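Local coordinates for protein member of DUF4221 family (Bacteroides vulgatus, PDB 3S9J) that is of unknown function but folds as a six-bladed beta-propeller, a member of the DUF4221 family, at residues N264-H269 with F282-Y287. Residues are numbered along the deposited sequence; the frame is centred on the assembly and turned at random.
Sequences NPRYWH and FAEMPY
His-269 and Phe-282 meet in a T-shaped stack: the imidazole turns its CD2 edge onto the phenyl face, with ring centroids 4.9 Å apart and planes at 88°. Phe-282 reaches this place with CG anti to its carbonyl carbon (chi1 -76°), while His-269 NE2 and ND1 are hydrogen-bonded to the backbone of Tyr-328 (O) and Asn-135 (N). On the sheet face shared by Tyr-267 and Ala-283, a non-hydrogen-bonded pair, the methyl CB of Ala-283 lies 3.8 Å from CE1 of Tyr-267. The backbone that carries these side chains is an antiparallel hairpin, the first two strands of one propeller blade. Glu-284 N donates to Arg-266 O over 2.7 Å, and Trp-268 N to Phe-282 O over 2.8 Å; the return bond from Arg-266 N to Glu-284 O is weak.

The polar edge follows on the other sheet face, where Arg-266 and Glu-284 extend side by side. NE of Arg-266 makes a salt bridge to Glu-284 OE1 (3.2 Å), nearly straight at 167°; the carboxylate oxygen lies in the guanidinium plane, yet is itself met from above the carboxylate plane. A water spans Arg-266 NH2 and the same OE1, and CZ3 of Trp-268 covers one guanidinium face. A leucine in place of Arg-266 would probably leave the indole without its flat charged neighbour and Glu-284 OE1 dependent on Lys-302 and water. With Lys-302 also paired to OE1 and Tyr-328 bonded to OE2, the hairpin illustrates how a buried carboxylate in a beta-sheet is met by several partners, an arrangement likely to favour its ionised form.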
loop_
_atom_site.group_PDB
_atom_site.type_symbol
_atom_site.label_atom_id
_atom_site.label_comp_id
_atom_site.label_asym_id
_atom_site.label_seq_id
_atom_site.Cartn_x
_atom_site.Cartn_y
_atom_site.Cartn_z
ATOM N N ASN A 264 10.346 3.544 15.517
ATOM C CA ASN A 264 9.495 4.591 16.115
ATOM C C ASN A 264 8.027 4.398 15.738
ATOM O O ASN A 264 7.700 3.772 14.690
ATOM C CB ASN A 264 9.987 5.962 15.696
ATOM C CG ASN A 264 11.207 6.435 16.513
ATOM O OD1 ASN A 264 11.496 5.899 17.559
ATOM N ND2 ASN A 264 11.895 7.458 16.019
ATOM N N PRO A 265 7.110 4.908 16.577
ATOM C CA PRO A 265 5.704 4.832 16.185
ATOM C C PRO A 265 5.413 5.624 14.916
ATOM O O PRO A 265 6.062 6.632 14.652
ATOM C CB PRO A 265 4.961 5.448 17.403
ATOM C CG PRO A 265 5.974 6.337 18.026
ATOM C CD PRO A 265 7.293 5.653 17.841
ATOM N N ARG A 266 4.476 5.144 14.107
ATOM C CA ARG A 266 4.060 5.845 12.902
ATOM C C ARG A 266 2.811 5.195 12.391
ATOM O O ARG A 266 2.455 4.079 12.799
ATOM C CB ARG A 266 5.124 5.786 11.805
ATOM C CG ARG A 266 5.492 4.401 11.328
ATOM C CD ARG A 266 6.444 4.494 10.132
ATOM N NE ARG A 266 7.109 3.219 9.846
ATOM C CZ ARG A 266 8.121 3.071 8.985
ATOM N NH1 ARG A 266 8.599 4.105 8.304
ATOM N NH2 ARG A 266 8.681 1.877 8.817
ATOM N N TYR A 267 2.144 5.891 11.485
ATOM C CA TYR A 267 0.996 5.319 10.812
ATOM C C TYR A 267 1.491 4.512 9.607
ATOM O O TYR A 267 2.638 4.660 9.148
ATOM C CB TYR A 267 -0.031 6.411 10.435
ATOM C CG TYR A 267 -0.521 7.036 11.720
ATOM C CD1 TYR A 267 -1.508 6.408 12.463
ATOM C CD2 TYR A 267 0.114 8.128 12.269
ATOM C CE1 TYR A 267 -1.902 6.894 13.700
ATOM C CE2 TYR A 267 -0.288 8.636 13.515
ATOM C CZ TYR A 267 -1.282 8.003 14.218
ATOM O OH TYR A 267 -1.672 8.484 15.453
ATOM N N TRP A 268 0.616 3.630 9.118
ATOM C CA TRP A 268 0.943 2.813 7.943
ATOM C C TRP A 268 -0.243 2.876 6.968
ATOM O O TRP A 268 -0.578 3.980 6.545
ATOM C CB TRP A 268 1.421 1.397 8.319
ATOM C CG TRP A 268 2.244 0.741 7.244
ATOM C CD1 TRP A 268 1.920 -0.365 6.516
ATOM C CD2 TRP A 268 3.518 1.165 6.778
ATOM N NE1 TRP A 268 2.921 -0.659 5.633
ATOM C CE2 TRP A 268 3.912 0.272 5.761
ATOM C CE3 TRP A 268 4.367 2.232 7.105
ATOM C CZ2 TRP A 268 5.114 0.391 5.096
ATOM C CZ3 TRP A 268 5.578 2.343 6.423
ATOM C CH2 TRP A 268 5.935 1.426 5.427
ATOM N N HIS A 269 -0.891 1.752 6.625
ATOM C CA HIS A 269 -1.953 1.778 5.628
ATOM C C HIS A 269 -3.086 2.738 5.983
ATOM O O HIS A 269 -3.501 2.837 7.152
ATOM C CB HIS A 269 -2.660 0.427 5.474
ATOM C CG HIS A 269 -1.772 -0.759 5.298
ATOM N ND1 HIS A 269 -0.934 -0.920 4.209
ATOM C CD2 HIS A 269 -1.711 -1.909 6.002
ATOM C CE1 HIS A 269 -0.361 -2.106 4.284
ATOM N NE2 HIS A 269 -0.807 -2.724 5.370
ATOM N N PHE A 282 -3.966 1.935 9.892
ATOM C CA PHE A 282 -3.081 1.127 10.726
ATOM C C PHE A 282 -2.068 2.049 11.426
ATOM O O PHE A 282 -1.574 3.006 10.823
ATOM C CB PHE A 282 -2.327 0.106 9.858
ATOM C CG PHE A 282 -3.164 -1.082 9.412
ATOM C CD1 PHE A 282 -4.282 -0.905 8.601
ATOM C CD2 PHE A 282 -2.827 -2.364 9.787
ATOM C CE1 PHE A 282 -5.038 -1.995 8.197
ATOM C CE2 PHE A 282 -3.579 -3.458 9.396
ATOM C CZ PHE A 282 -4.692 -3.271 8.573
ATOM N N ALA A 283 -1.744 1.735 12.681
ATOM C CA ALA A 283 -0.771 2.505 13.467
ATOM C C ALA A 283 0.234 1.537 14.069
ATOM O O ALA A 283 -0.170 0.511 14.604
ATOM C CB ALA A 283 -1.495 3.261 14.567
ATOM N N GLU A 284 1.522 1.859 13.956
ATOM C CA GLU A 284 2.577 1.061 14.537
ATOM C C GLU A 284 2.906 1.620 15.919
ATOM O O GLU A 284 3.150 2.808 16.061
ATOM C CB GLU A 284 3.826 1.081 13.655
ATOM C CG GLU A 284 3.575 0.701 12.208
ATOM C CD GLU A 284 4.838 0.476 11.376
ATOM O OE1 GLU A 284 5.946 0.951 11.736
ATOM O OE2 GLU A 284 4.716 -0.215 10.335
HETATM N N MSE A 285 2.939 0.743 16.914
HETATM C CA MSE A 285 3.273 1.125 18.282
HETATM C C MSE A 285 4.768 1.302 18.443
HETATM O O MSE A 285 5.554 0.746 17.667
HETATM C CB MSE A 285 2.785 0.074 19.255
HETATM C CG MSE A 285 1.264 -0.164 19.223
HETATM SE SE MSE A 285 0.206 1.368 19.701
HETATM C CE MSE A 285 -0.289 2.036 17.942
ATOM N N PRO A 286 5.186 2.022 19.507
ATOM C CA PRO A 286 6.616 2.195 19.672
ATOM C C PRO A 286 7.369 0.895 19.926
ATOM O O PRO A 286 6.843 -0.032 20.578
ATOM C CB PRO A 286 6.733 3.121 20.894
ATOM C CG PRO A 286 5.382 3.724 21.098
ATOM C CD PRO A 286 4.405 2.725 20.530
ATOM N N TYR A 287 8.621 0.876 19.457
ATOM C CA TYR A 287 9.483 -0.282 19.574
ATOM C C TYR A 287 10.928 0.174 19.590
ATOM O O TYR A 287 11.258 1.310 19.184
ATOM C CB TYR A 287 9.234 -1.131 18.324
ATOM C CG TYR A 287 9.680 -2.576 18.343
ATOM C CD1 TYR A 287 8.857 -3.547 18.823
ATOM C CD2 TYR A 287 10.912 -2.946 17.819
ATOM C CE1 TYR A 287 9.245 -4.883 18.826
ATOM C CE2 TYR A 287 11.312 -4.267 17.800
ATOM C CZ TYR A 287 10.458 -5.233 18.291
ATOM O OH TYR A 287 10.803 -6.562 18.276
HETATM O O HOH W 1 10.465 3.760 19.729
HETATM O O HOH W 2 8.230 -0.342 10.829
#